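Pancreatic lipase related protein 2 (Equus caballus, PDB 1W52) probably hydrolyses galactolipids and triacylglycerols, releasing fatty acids, as a pancreatic-type lipase of the alpha/beta hydrolase superfamily. Local coordinates at residues F293-F299 against W340-V344; A354-V360 against F403-V409; Y5-G9 against A128-Y132; K222-D227 against K319-E324; H205-S209 against G233-P237. One frame throughout, in Å; residues are numbered along the deposited sequence.

Contact 1: residues F293-F299 against W340-V344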
# COMPACT_ATOMS: atom_id res chain seq x y z
N PHE A 293 12.99 6.38 -10.03
CA PHE A 293 13.13 6.26 -8.58
C PHE A 293 14.28 5.34 -8.17
O PHE A 293 15.02 5.59 -7.19
CB PHE A 293 11.82 5.74 -7.99
CG PHE A 293 11.90 5.48 -6.55
CD1 PHE A 293 12.09 6.51 -5.68
CD2 PHE A 293 11.84 4.21 -6.05
CE1 PHE A 293 12.18 6.29 -4.28
CE2 PHE A 293 11.91 3.96 -4.63
CZ PHE A 293 12.07 5.01 -3.77
N GLN A 294 14.39 4.24 -8.91
CA GLN A 294 15.30 3.13 -8.62
C GLN A 294 16.75 3.49 -8.99
O GLN A 294 17.71 3.02 -8.36
CB GLN A 294 14.82 1.86 -9.36
CG GLN A 294 13.94 0.92 -8.57
CD GLN A 294 14.46 0.65 -7.16
OE1 GLN A 294 13.77 0.09 -6.34
NE2 GLN A 294 15.67 1.08 -6.88
N GLU A 295 16.86 4.34 -10.02
CA GLU A 295 18.10 4.91 -10.54
C GLU A 295 18.45 6.18 -9.78
O GLU A 295 18.78 7.21 -10.38
CB GLU A 295 17.93 5.29 -12.00
CG GLU A 295 17.47 4.14 -12.86
CD GLU A 295 17.10 4.58 -14.27
OE1 GLU A 295 16.19 5.43 -14.46
OE2 GLU A 295 17.73 4.05 -15.21
N ASN A 296 18.32 6.13 -8.46
CA ASN A 296 18.63 7.26 -7.60
C ASN A 296 18.07 8.63 -8.07
O ASN A 296 18.81 9.61 -8.19
CB ASN A 296 20.15 7.31 -7.40
CG ASN A 296 20.75 5.94 -7.07
OD1 ASN A 296 20.21 5.18 -6.26
ND2 ASN A 296 21.88 5.63 -7.70
N GLY A 297 16.76 8.70 -8.33
CA GLY A 297 16.07 9.93 -8.71
C GLY A 297 15.09 10.35 -7.63
O GLY A 297 14.97 9.68 -6.60
N CYS A 298 14.41 11.46 -7.86
CA CYS A 298 13.35 11.91 -6.97
C CYS A 298 13.65 11.74 -5.49
O CYS A 298 12.82 11.22 -4.72
CB CYS A 298 12.08 11.18 -7.33
SG CYS A 298 11.75 11.19 -9.12
N PHE A 299 14.82 12.20 -5.07
CA PHE A 299 15.26 12.11 -3.67
C PHE A 299 15.89 13.45 -3.15
O PHE A 299 16.52 14.19 -3.91
CB PHE A 299 16.22 10.92 -3.58
CG PHE A 299 16.72 10.60 -2.19
CD1 PHE A 299 17.82 11.22 -1.70
CD2 PHE A 299 16.12 9.62 -1.42
CE1 PHE A 299 18.30 10.91 -0.40
CE2 PHE A 299 16.60 9.29 -0.10
CZ PHE A 299 17.68 9.94 0.40
N TRP A 340 13.37 2.49 5.40
CA TRP A 340 13.65 3.88 5.26
C TRP A 340 14.69 4.05 4.20
O TRP A 340 15.52 3.19 4.00
CB TRP A 340 14.13 4.37 6.58
CG TRP A 340 13.01 4.65 7.48
CD1 TRP A 340 12.39 5.82 7.61
CD2 TRP A 340 12.35 3.73 8.37
NE1 TRP A 340 11.38 5.72 8.54
CE2 TRP A 340 11.34 4.44 9.03
CE3 TRP A 340 12.50 2.38 8.66
CZ2 TRP A 340 10.49 3.87 10.00
CZ3 TRP A 340 11.63 1.79 9.67
CH2 TRP A 340 10.65 2.55 10.31
N ARG A 341 14.67 5.17 3.53
CA ARG A 341 15.54 5.32 2.41
C ARG A 341 16.61 6.32 2.72
O ARG A 341 16.35 7.38 3.29
CB ARG A 341 14.76 5.79 1.22
CG ARG A 341 15.53 5.74 -0.02
CD ARG A 341 14.66 6.05 -1.19
NE ARG A 341 15.21 5.76 -2.51
CZ ARG A 341 15.39 4.54 -2.99
NH1 ARG A 341 15.12 3.46 -2.23
NH2 ARG A 341 15.85 4.41 -4.26
N TYR A 342 17.83 5.98 2.32
CA TYR A 342 19.00 6.80 2.53
C TYR A 342 19.74 6.90 1.22
O TYR A 342 19.69 5.98 0.43
CB TYR A 342 19.85 6.14 3.59
CG TYR A 342 19.15 6.07 4.95
CD1 TYR A 342 18.46 4.95 5.31
CD2 TYR A 342 19.21 7.15 5.87
CE1 TYR A 342 17.82 4.86 6.56
CE2 TYR A 342 18.57 7.07 7.13
CZ TYR A 342 17.87 5.90 7.48
OH TYR A 342 17.21 5.73 8.70
N ARG A 343 20.37 8.03 0.93
CA ARG A 343 21.34 8.08 -0.18
C ARG A 343 22.80 7.91 0.30
O ARG A 343 23.15 8.39 1.39
CB ARG A 343 21.27 9.38 -0.94
CG ARG A 343 22.27 9.41 -2.03
CD ARG A 343 22.03 10.54 -2.98
NE ARG A 343 20.75 10.40 -3.65
CZ ARG A 343 20.26 11.25 -4.55
NH1 ARG A 343 20.93 12.34 -4.91
NH2 ARG A 343 19.09 10.99 -5.10
N VAL A 344 23.62 7.22 -0.51
CA VAL A 344 25.01 6.91 -0.15
C VAL A 344 25.96 7.16 -1.31
O VAL A 344 25.99 6.43 -2.30
CB VAL A 344 25.21 5.47 0.35
CG1 VAL A 344 26.62 5.15 0.33
CG2 VAL A 344 24.69 5.30 1.79
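R341 lays its guanidinium on the ring of F293 in a cation-pi stack. The group centres are 4.1 Å apart, the planes differ by 25°, and F293 CZ sits above the middle of the guanidinium. CG of R341 is anti to the backbone N (chi1 -170°), and the chain stays extended as far as NE, which carries the group out to the ring. R341 NH2 also gives a weak hydrogen bond to F293 O, 3.3 Å long but strongly bent (122° at the hydrogen). NH1 of the same group forms a salt bridge with D390, so stacking and charge pairing together fix how the guanidinium is turned. F299 adds its CE2, 3.7 Å from R341 CG. This is the close-packed part, since F293 and R341 are both buried.

The other flank of F299 faces R343, and here the residues are partly exposed. CE1 of F299 is 3.4 Å from R343 CB. N296 O is 3.4 Å from R343 NH2, at an angle too poor for a hydrogen bond, and both side chains turn instead to D388: R343 NE by a salt bridge and N296 OD1 by a bond to the backbone N. The arrangement belongs to the junction of a two-domain pancreatic lipase, where the end of helix 290-294 in the catalytic domain meets strand 340-344, which pairs with strand 387-391 in the PLAT domain.

Contact 2: residues A354-V360 against F403-V409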
# COMPACT_ATOMS: atom_id res chain seq x y z
N ALA A 354 41.53 -0.58 -9.93
CA ALA A 354 41.15 -1.95 -9.52
C ALA A 354 39.78 -2.37 -10.12
O ALA A 354 39.35 -1.79 -11.13
CB ALA A 354 41.15 -2.08 -7.96
N ASN A 355 39.15 -3.40 -9.53
CA ASN A 355 37.72 -3.73 -9.77
C ASN A 355 37.07 -4.40 -8.58
O ASN A 355 37.71 -5.23 -7.91
CB ASN A 355 37.54 -4.61 -11.00
CG ASN A 355 37.75 -3.85 -12.26
OD1 ASN A 355 36.85 -3.17 -12.75
ND2 ASN A 355 38.96 -3.91 -12.78
N GLY A 356 35.81 -4.07 -8.30
CA GLY A 356 35.18 -4.71 -7.16
C GLY A 356 33.90 -4.19 -6.55
O GLY A 356 33.36 -3.15 -6.92
N TYR A 357 33.46 -4.98 -5.58
CA TYR A 357 32.33 -4.67 -4.71
C TYR A 357 32.72 -3.48 -3.82
O TYR A 357 33.91 -3.30 -3.53
CB TYR A 357 32.00 -5.90 -3.83
CG TYR A 357 31.31 -7.06 -4.54
CD1 TYR A 357 30.57 -6.87 -5.73
CD2 TYR A 357 31.37 -8.35 -4.01
CE1 TYR A 357 29.90 -7.94 -6.38
CE2 TYR A 357 30.71 -9.44 -4.64
CZ TYR A 357 29.98 -9.23 -5.83
OH TYR A 357 29.33 -10.31 -6.44
N LEU A 358 31.73 -2.68 -3.41
CA LEU A 358 31.97 -1.51 -2.57
C LEU A 358 30.97 -1.52 -1.45
O LEU A 358 30.00 -0.78 -1.43
CB LEU A 358 31.91 -0.22 -3.39
CG LEU A 358 33.29 0.34 -3.75
CD1 LEU A 358 33.23 1.52 -4.77
CD2 LEU A 358 34.04 0.75 -2.46
N LYS A 359 31.22 -2.41 -0.50
CA LYS A 359 30.25 -2.66 0.54
C LYS A 359 30.32 -1.57 1.62
O LYS A 359 31.14 -0.64 1.52
CB LYS A 359 30.43 -4.08 1.09
CG LYS A 359 30.26 -5.11 -0.01
CD LYS A 359 30.23 -6.54 0.46
CE LYS A 359 30.26 -7.47 -0.75
NZ LYS A 359 30.64 -8.87 -0.39
N VAL A 360 29.40 -1.69 2.60
CA VAL A 360 29.13 -0.68 3.64
C VAL A 360 28.24 -1.27 4.74
O VAL A 360 27.35 -2.07 4.46
CB VAL A 360 28.37 0.53 3.07
CG1 VAL A 360 28.30 1.60 4.11
CG2 VAL A 360 29.00 1.10 1.79
N PHE A 403 32.40 0.35 5.67
CA PHE A 403 33.09 0.05 4.38
C PHE A 403 33.30 -1.48 4.13
O PHE A 403 32.43 -2.30 4.49
CB PHE A 403 34.44 0.82 4.26
CG PHE A 403 34.88 1.10 2.83
CD1 PHE A 403 34.04 1.74 1.94
CD2 PHE A 403 36.14 0.74 2.39
CE1 PHE A 403 34.44 2.02 0.62
CE2 PHE A 403 36.53 1.03 1.06
CZ PHE A 403 35.67 1.66 0.18
N VAL A 404 34.40 -1.90 3.40
CA VAL A 404 34.88 -3.28 3.12
C VAL A 404 34.94 -3.33 1.61
O VAL A 404 34.34 -2.48 0.92
CB VAL A 404 33.98 -4.48 3.59
CG1 VAL A 404 34.45 -5.78 2.96
CG2 VAL A 404 34.03 -4.64 5.10
N TRP A 405 35.64 -4.05 0.96
CA TRP A 405 35.60 -4.18 -0.48
C TRP A 405 36.46 -5.37 -0.94
O TRP A 405 37.44 -5.79 -0.28
CB TRP A 405 35.98 -2.87 -1.19
CG TRP A 405 37.40 -2.52 -1.08
CD1 TRP A 405 38.10 -2.28 0.07
CD2 TRP A 405 38.32 -2.37 -2.17
NE1 TRP A 405 39.40 -1.97 -0.24
CE2 TRP A 405 39.57 -2.01 -1.60
CE3 TRP A 405 38.22 -2.48 -3.57
CZ2 TRP A 405 40.72 -1.78 -2.38
CZ3 TRP A 405 39.36 -2.26 -4.35
CH2 TRP A 405 40.59 -1.91 -3.75
N ASN A 406 36.05 -5.93 -2.07
CA ASN A 406 36.54 -7.20 -2.53
C ASN A 406 36.93 -7.09 -4.00
O ASN A 406 36.70 -6.05 -4.63
CB ASN A 406 35.45 -8.23 -2.30
CG ASN A 406 35.17 -8.45 -0.82
OD1 ASN A 406 34.15 -8.02 -0.29
ND2 ASN A 406 36.09 -9.13 -0.15
N LYS A 407 37.52 -8.17 -4.52
CA LYS A 407 38.18 -8.18 -5.84
C LYS A 407 37.32 -8.80 -6.98
O LYS A 407 36.48 -9.66 -6.75
CB LYS A 407 39.51 -8.96 -5.70
CG LYS A 407 40.36 -8.62 -4.45
CD LYS A 407 41.30 -7.44 -4.71
CE LYS A 407 42.62 -7.55 -3.95
NZ LYS A 407 43.80 -7.56 -4.89
N THR A 408 37.56 -8.37 -8.22
CA THR A 408 36.79 -8.84 -9.38
C THR A 408 37.71 -9.29 -10.51
O THR A 408 37.55 -10.38 -11.03
CB THR A 408 35.86 -7.70 -9.86
OG1 THR A 408 34.60 -7.83 -9.20
CG2 THR A 408 35.48 -7.80 -11.35
N VAL A 409 38.61 -8.40 -10.92
CA VAL A 409 39.81 -8.74 -11.68
C VAL A 409 40.90 -8.92 -10.60
O VAL A 409 40.96 -8.18 -9.62
CB VAL A 409 40.17 -7.64 -12.76
CG1 VAL A 409 40.99 -6.45 -12.17
CG2 VAL A 409 40.87 -8.26 -13.97
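Within the PLAT beta-sandwich, L358 and its neighbours run beside F403-V409 as a roughly antiparallel pair, the end-to-end directions 150° apart, with little regular bonding. The one hydrogen bond assigned across the pair, from K359 N to V404 O, is weak: 3.4 Å, with 129° at the hydrogen. Elsewhere carbon donors face carbonyls, as where G356 CA lies 3.2 Å from N406 O.

On the inner side L358 crosses F403 at a slant, its CD2 branch 3.2 Å from F403 CZ. A354 CB meets the indole of W405 at the ring edge, 4.0 Å from CZ3, and the indole NH is taken by the backbone O of Q442.

Toward solvent, N355 turns to the far end of the partner segment. Its CB is 3.7 Å from T408 CB, and its ND2 approaches the CG1 branch of V409. K359 and V404 touch more loosely through their CB atoms, 4.4 Å apart.

With a single weak hydrogen bond, the pairing appears to rest mainly on the apolar contacts of L358 with F403 and of A354 with W405, and on a loose backbone approach, rather than on a strand-to-strand ladder.

Contact 3: residues Y5-G9 against A128-Y132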
# COMPACT_ATOMS: atom_id res chain seq x y z
N TYR A 5 -34.60 -4.37 -5.30
CA TYR A 5 -34.50 -4.96 -3.98
C TYR A 5 -34.78 -3.95 -2.88
O TYR A 5 -34.69 -2.72 -3.08
CB TYR A 5 -33.12 -5.58 -3.77
CG TYR A 5 -32.89 -6.97 -4.35
CD1 TYR A 5 -33.40 -8.10 -3.73
CD2 TYR A 5 -32.11 -7.15 -5.51
CE1 TYR A 5 -33.15 -9.36 -4.25
CE2 TYR A 5 -31.86 -8.39 -6.04
CZ TYR A 5 -32.38 -9.49 -5.40
OH TYR A 5 -32.13 -10.73 -5.91
N THR A 6 -35.10 -4.56 -1.72
CA THR A 6 -35.57 -3.96 -0.45
C THR A 6 -35.59 -2.40 -0.44
O THR A 6 -36.53 -1.86 -1.07
CB THR A 6 -34.83 -4.65 0.79
OG1 THR A 6 -33.41 -4.66 0.58
CG2 THR A 6 -35.13 -6.16 0.91
N PRO A 7 -34.66 -1.69 0.26
CA PRO A 7 -34.49 -0.23 0.05
C PRO A 7 -33.33 0.15 -0.87
O PRO A 7 -33.01 1.34 -1.02
CB PRO A 7 -34.18 0.26 1.46
CG PRO A 7 -33.46 -0.88 2.12
CD PRO A 7 -33.82 -2.12 1.40
N LEU A 8 -32.69 -0.85 -1.46
CA LEU A 8 -31.45 -0.64 -2.19
C LEU A 8 -31.71 -0.23 -3.63
O LEU A 8 -30.81 0.24 -4.33
CB LEU A 8 -30.62 -1.91 -2.14
CG LEU A 8 -30.54 -2.63 -0.80
CD1 LEU A 8 -29.67 -3.86 -0.98
CD2 LEU A 8 -30.02 -1.73 0.28
N GLY A 9 -32.93 -0.42 -4.10
CA GLY A 9 -33.27 0.07 -5.41
C GLY A 9 -33.06 -0.97 -6.48
O GLY A 9 -33.32 -2.15 -6.25
N ALA A 128 -24.47 -0.71 -2.02
CA ALA A 128 -25.75 -0.23 -1.55
C ALA A 128 -26.03 -0.52 -0.10
O ALA A 128 -26.38 0.37 0.60
CB ALA A 128 -26.83 -0.83 -2.42
N GLU A 129 -25.91 -1.76 0.36
CA GLU A 129 -26.00 -2.01 1.79
C GLU A 129 -25.22 -0.94 2.52
O GLU A 129 -25.74 -0.35 3.46
CB GLU A 129 -25.38 -3.33 2.22
CG GLU A 129 -26.04 -4.54 1.62
CD GLU A 129 -27.40 -4.82 2.21
OE1 GLU A 129 -27.52 -4.89 3.45
OE2 GLU A 129 -28.35 -4.98 1.43
N THR A 130 -23.97 -0.73 2.12
CA THR A 130 -23.05 0.17 2.82
C THR A 130 -23.49 1.62 2.64
O THR A 130 -23.84 2.27 3.61
CB THR A 130 -21.57 -0.08 2.36
OG1 THR A 130 -21.09 -1.25 3.03
CG2 THR A 130 -20.61 1.01 2.81
N ALA A 131 -23.47 2.11 1.41
CA ALA A 131 -24.07 3.41 1.10
C ALA A 131 -25.32 3.65 1.94
O ALA A 131 -25.39 4.61 2.64
CB ALA A 131 -24.40 3.53 -0.36
N TYR A 132 -26.30 2.76 1.87
CA TYR A 132 -27.53 2.86 2.68
C TYR A 132 -27.37 3.08 4.16
O TYR A 132 -28.11 3.89 4.74
CB TYR A 132 -28.33 1.59 2.54
CG TYR A 132 -29.67 1.63 3.20
CD1 TYR A 132 -30.62 2.63 2.87
CD2 TYR A 132 -30.01 0.67 4.15
CE1 TYR A 132 -31.84 2.66 3.48
CE2 TYR A 132 -31.23 0.68 4.75
CZ TYR A 132 -32.14 1.66 4.41
OH TYR A 132 -33.34 1.60 5.05
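P7 and L8 pack on the helix of A128 and Y132 without any hydrogen bond crossing between the segments, although they project from a turn that is itself well bonded. L8 and G9 both face Y5 in a classic beta bulge. The bonds Y5 N to G9 O and G9 N to Y5 O close the turn, leaving the side chains of P7 and L8 to meet helix 116-141.

P7 comes over one face of the Y132 ring in a CH-pi contact. Its CG lies 4.0 Å from the ring centroid, 24° off the normal and displaced toward the hydroxyl-bearing end, where CZ is 3.7 Å away. The two side chains cross at about a right angle. Y132 reaches this position with CG anti to its backbone nitrogen (chi1 -174°), which carries the ring out from the helix toward P7.

L8 goes deeper. Its CB rests on A128 CB at 4.0 Å, CD2 reaches Y132 CB at 4.4 Å, and CD1 lies against the carboxylate of E129, whose chain bends at chi2. OE2 of E129 is held by a salt bridge to R56, and the hydroxyl of T6 is bound to NH1 of the same arginine.

The direct contact is therefore mostly hydrocarbon, with the E129 carboxylate against L8, while R56, linked to both T6 and E129, supplies an indirect polar tie between the N-terminal turn and the helix.

Contact 4: residues K222-D227 against K319-E324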
# COMPACT_ATOMS: atom_id res chain seq x y z
N LYS A 222 -4.11 4.24 -12.83
CA LYS A 222 -4.26 5.17 -11.71
C LYS A 222 -5.73 5.50 -11.48
O LYS A 222 -6.43 5.78 -12.42
CB LYS A 222 -3.51 6.44 -11.98
CG LYS A 222 -2.02 6.35 -11.70
CD LYS A 222 -1.33 6.41 -13.02
CE LYS A 222 0.14 6.12 -12.92
NZ LYS A 222 0.95 7.25 -13.36
N VAL A 223 -6.21 5.41 -10.26
CA VAL A 223 -7.63 5.68 -9.96
C VAL A 223 -7.89 6.50 -8.73
O VAL A 223 -8.97 6.46 -8.23
CB VAL A 223 -8.44 4.39 -9.77
CG1 VAL A 223 -8.26 3.50 -10.94
CG2 VAL A 223 -7.99 3.68 -8.56
N GLY A 224 -6.91 7.24 -8.26
CA GLY A 224 -7.02 7.93 -6.99
C GLY A 224 -6.54 9.33 -7.18
O GLY A 224 -6.04 9.67 -8.26
N HIS A 225 -6.69 10.17 -6.16
CA HIS A 225 -5.94 11.42 -6.16
C HIS A 225 -4.48 11.06 -5.99
O HIS A 225 -3.58 11.73 -6.50
CB HIS A 225 -6.45 12.38 -5.08
CG HIS A 225 -7.90 12.68 -5.23
ND1 HIS A 225 -8.87 11.99 -4.53
CD2 HIS A 225 -8.56 13.50 -6.08
CE1 HIS A 225 -10.06 12.41 -4.90
NE2 HIS A 225 -9.91 13.31 -5.85
N MET A 226 -4.25 9.96 -5.29
CA MET A 226 -2.91 9.45 -5.13
C MET A 226 -2.84 7.94 -5.41
O MET A 226 -3.62 7.16 -4.92
CB MET A 226 -2.49 9.75 -3.72
CG MET A 226 -2.80 11.16 -3.28
SD MET A 226 -1.58 11.61 -2.03
CE MET A 226 -2.35 11.48 -0.56
N ASP A 227 -1.90 7.54 -6.23
CA ASP A 227 -1.70 6.16 -6.57
C ASP A 227 -0.29 5.89 -6.14
O ASP A 227 0.62 6.47 -6.70
CB ASP A 227 -1.86 5.96 -8.08
CG ASP A 227 -3.31 6.08 -8.53
OD1 ASP A 227 -3.98 4.99 -8.58
OD2 ASP A 227 -3.85 7.21 -8.78
N LYS A 319 -2.80 16.48 -1.04
CA LYS A 319 -3.47 15.20 -1.29
C LYS A 319 -4.47 15.24 -2.44
O LYS A 319 -4.56 14.27 -3.19
CB LYS A 319 -4.13 14.64 -0.01
CG LYS A 319 -5.31 15.43 0.49
CD LYS A 319 -6.29 14.57 1.28
CE LYS A 319 -6.07 14.69 2.75
NZ LYS A 319 -6.28 16.04 3.27
N THR A 320 -5.21 16.34 -2.60
CA THR A 320 -6.10 16.46 -3.77
C THR A 320 -5.83 17.65 -4.69
O THR A 320 -6.70 18.08 -5.43
CB THR A 320 -7.56 16.45 -3.39
OG1 THR A 320 -7.83 17.54 -2.53
CG2 THR A 320 -7.93 15.28 -2.52
N SER A 321 -4.60 18.14 -4.70
CA SER A 321 -4.22 19.14 -5.71
C SER A 321 -4.34 18.60 -7.16
O SER A 321 -4.48 19.37 -8.10
CB SER A 321 -2.81 19.70 -5.44
OG SER A 321 -1.82 18.73 -5.72
N ALA A 322 -4.26 17.28 -7.31
CA ALA A 322 -4.44 16.64 -8.62
C ALA A 322 -4.97 15.23 -8.46
O ALA A 322 -5.10 14.70 -7.33
CB ALA A 322 -3.13 16.57 -9.35
N VAL A 323 -5.23 14.62 -9.62
CA VAL A 323 -5.55 13.18 -9.72
C VAL A 323 -4.38 12.39 -10.32
O VAL A 323 -3.50 12.92 -11.02
CB VAL A 323 -6.81 12.90 -10.54
CG1 VAL A 323 -8.02 13.17 -9.73
CG2 VAL A 323 -6.85 13.78 -11.75
N GLU A 324 -4.36 11.11 -10.02
CA GLU A 324 -3.30 10.26 -10.51
C GLU A 324 -1.90 10.68 -10.09
O GLU A 324 -0.94 10.22 -10.70
CB GLU A 324 -3.35 10.21 -12.04
CG GLU A 324 -4.72 9.88 -12.63
CD GLU A 324 -4.58 9.41 -14.07
OE1 GLU A 324 -3.49 9.70 -14.68
OE2 GLU A 324 -5.53 8.73 -14.56
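The backbones meet where E324 N donates to G224 O, a 2.8 Å hydrogen bond with 164° at the hydrogen, and they come closest beside it, with the CA atoms of H225 and V323 4.0 Å apart.

H225 has the most surface covered in its segment. T320 CG2 lies over one face of the imidazole in a CH-pi contact, 3.9 Å from the centroid and 16° off the normal. A322 O lies at the ring edge, in its plane, and V323 CG1 touches CD2 obliquely at 3.7 Å. ND1 is bonded to the backbone N of V201, which fixes the rotation of the ring. M226 bends at chi3 to bring CE to 3.7 Å from K319 CB. On the outer side E324 CG lies against K222 CB, but the opposite charges of these two residues do not touch.

D227 shapes the loop from within: OD1 accepts V223 N at 2.8 Å and OD2 accepts G224 N at 3.1 Å, both on the syn side. OD1 also receives H205 NE2. Exchanging D227 for an alanine would probably leave those two amides and the H205 nitrogen without their acceptor, and let the loop presenting G224 O to E324 shift.

In the central sheet, strand 226-230 lies between 201-204 and 325-329. The contact sits at their shared end, M226 pairing with V201 and V203 and D227 with Q325 and F327.

Contact 5: residues H205-S209 against G233-P237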
# COMPACT_ATOMS: atom_id res chain seq x y z
N HIS A 205 -1.03 -0.00 -4.98
CA HIS A 205 -0.93 -0.96 -6.10
C HIS A 205 0.21 -1.95 -5.83
O HIS A 205 1.38 -1.58 -5.92
CB HIS A 205 -0.53 -0.26 -7.39
CG HIS A 205 -1.50 0.78 -7.89
ND1 HIS A 205 -2.39 0.53 -8.91
CD2 HIS A 205 -1.64 2.10 -7.58
CE1 HIS A 205 -3.06 1.64 -9.19
NE2 HIS A 205 -2.63 2.60 -8.39
N THR A 206 -0.13 -3.20 -5.50
CA THR A 206 0.87 -4.24 -5.24
C THR A 206 0.93 -5.37 -6.27
O THR A 206 1.87 -6.12 -6.21
CB THR A 206 0.68 -4.88 -3.85
OG1 THR A 206 -0.67 -5.39 -3.72
CG2 THR A 206 0.82 -3.82 -2.72
N ASP A 207 -0.04 -5.52 -7.17
CA ASP A 207 -0.07 -6.70 -8.07
C ASP A 207 -0.52 -6.30 -9.46
O ASP A 207 -1.30 -6.97 -10.10
CB ASP A 207 -1.00 -7.77 -7.47
CG ASP A 207 -0.91 -9.14 -8.17
OD1 ASP A 207 0.16 -9.42 -8.74
OD2 ASP A 207 -1.87 -9.97 -8.18
N ALA A 208 0.03 -5.19 -9.92
CA ALA A 208 -0.34 -4.48 -11.16
C ALA A 208 0.29 -5.00 -12.51
O ALA A 208 0.24 -4.37 -13.58
CB ALA A 208 0.03 -3.04 -10.96
N SER A 209 0.93 -6.16 -12.44
CA SER A 209 1.21 -6.95 -13.66
C SER A 209 -0.12 -7.16 -14.39
O SER A 209 -1.24 -6.97 -13.81
CB SER A 209 1.87 -8.29 -13.29
OG SER A 209 2.38 -8.22 -11.93
N GLY A 233 5.15 -1.70 -7.55
CA GLY A 233 3.81 -2.23 -7.60
C GLY A 233 3.52 -3.48 -8.41
O GLY A 233 2.38 -3.88 -8.50
N LYS A 234 4.54 -4.12 -8.97
CA LYS A 234 4.30 -5.35 -9.74
C LYS A 234 4.83 -6.61 -9.03
O LYS A 234 4.20 -7.65 -9.11
CB LYS A 234 4.84 -5.18 -11.17
CG LYS A 234 4.28 -3.93 -11.85
CD LYS A 234 4.10 -3.99 -13.39
CE LYS A 234 5.08 -3.10 -14.14
NZ LYS A 234 6.35 -3.89 -14.53
N GLN A 235 5.95 -6.52 -8.32
CA GLN A 235 6.51 -7.68 -7.68
C GLN A 235 6.96 -7.24 -6.32
O GLN A 235 7.80 -6.41 -6.18
CB GLN A 235 7.66 -8.27 -8.51
CG GLN A 235 7.19 -8.91 -9.92
CD GLN A 235 8.35 -9.08 -11.01
OE1 GLN A 235 9.52 -8.75 -10.76
NE2 GLN A 235 7.99 -9.59 -12.19
N MET A 236 6.31 -7.73 -5.31
CA MET A 236 6.54 -7.28 -3.97
C MET A 236 7.58 -8.23 -3.41
O MET A 236 7.49 -9.41 -3.67
CB MET A 236 5.26 -7.38 -3.10
CG MET A 236 4.11 -6.51 -3.48
SD MET A 236 4.58 -4.82 -3.72
CE MET A 236 4.73 -4.68 -5.50
N PRO A 237 8.53 -7.71 -2.64
CA PRO A 237 9.46 -8.50 -1.86
C PRO A 237 8.76 -9.33 -0.85
O PRO A 237 7.80 -8.82 -0.22
CB PRO A 237 10.27 -7.44 -1.15
CG PRO A 237 10.26 -6.36 -2.11
CD PRO A 237 8.83 -6.29 -2.48
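T206 and M236 meet at about a right angle, the thioether chain passing across the threonine rather than alongside it. M236 CG lies 3.8 Å from T206 CB, SD is about as near the same atom, and CE curls back to 3.3 Å from T206 O. The bend at chi2 (-49°), followed by another at chi3, folds the chain over T206 in this way. The threonine hydroxyl points elsewhere, to the backbone O of N264, so it is the carbon side of T206 that M236 covers. Putting an alanine at M236 would probably uncover T206 CB and its carbonyl and open a gap beside Y271, which both side chains touch.

K234 lies along the other end of the contact. Its CB is 4.0 Å from S209 OG, and the chain, bent at three torsions, brings CD to 3.9 Å from A208 O.

Between these two side chains the backbones join. A208 N gives a nearly straight hydrogen bond to G233 O, 3.0 Å long with 173° at the hydrogen. G233 has a positive phi (71°), which favours glycine, and a side chain there would probably crowd H205 O.

The polar groups of this buried contact are largely tied to D178 and to helix 257-277, which carries N264 and H265: T206 N bonds to D178, and N264 receives T206 OG1 and M236 N. With D207 beside D178 and H265, the chemistry is consistent with a second shell round these predicted charge-relay residues.

Overall arrangement
Contacts 3 and 5 are the buried ones, yet they differ: contact 3 joins its segments through mainly apolar side-chain contact with no hydrogen bond across, contact 5 through a straight backbone bond beside the predicted triad. Contacts 4 and 5 alternate along the chain and touch directly, H205 NE2 meeting D227 OD1 at 2.8 Å; contact 4 lies at the start of strand 226-230, partly buried with its 319-324 side largely exposed, and contact 5 in the loops after 201-204 and 226-230. Contact 1, partly buried, is dominated by arginines with acidic partners and bridges the two domains. Contact 2, also partly buried, lies wholly in the PLAT domain and relies on weak pairing and apolar side chains.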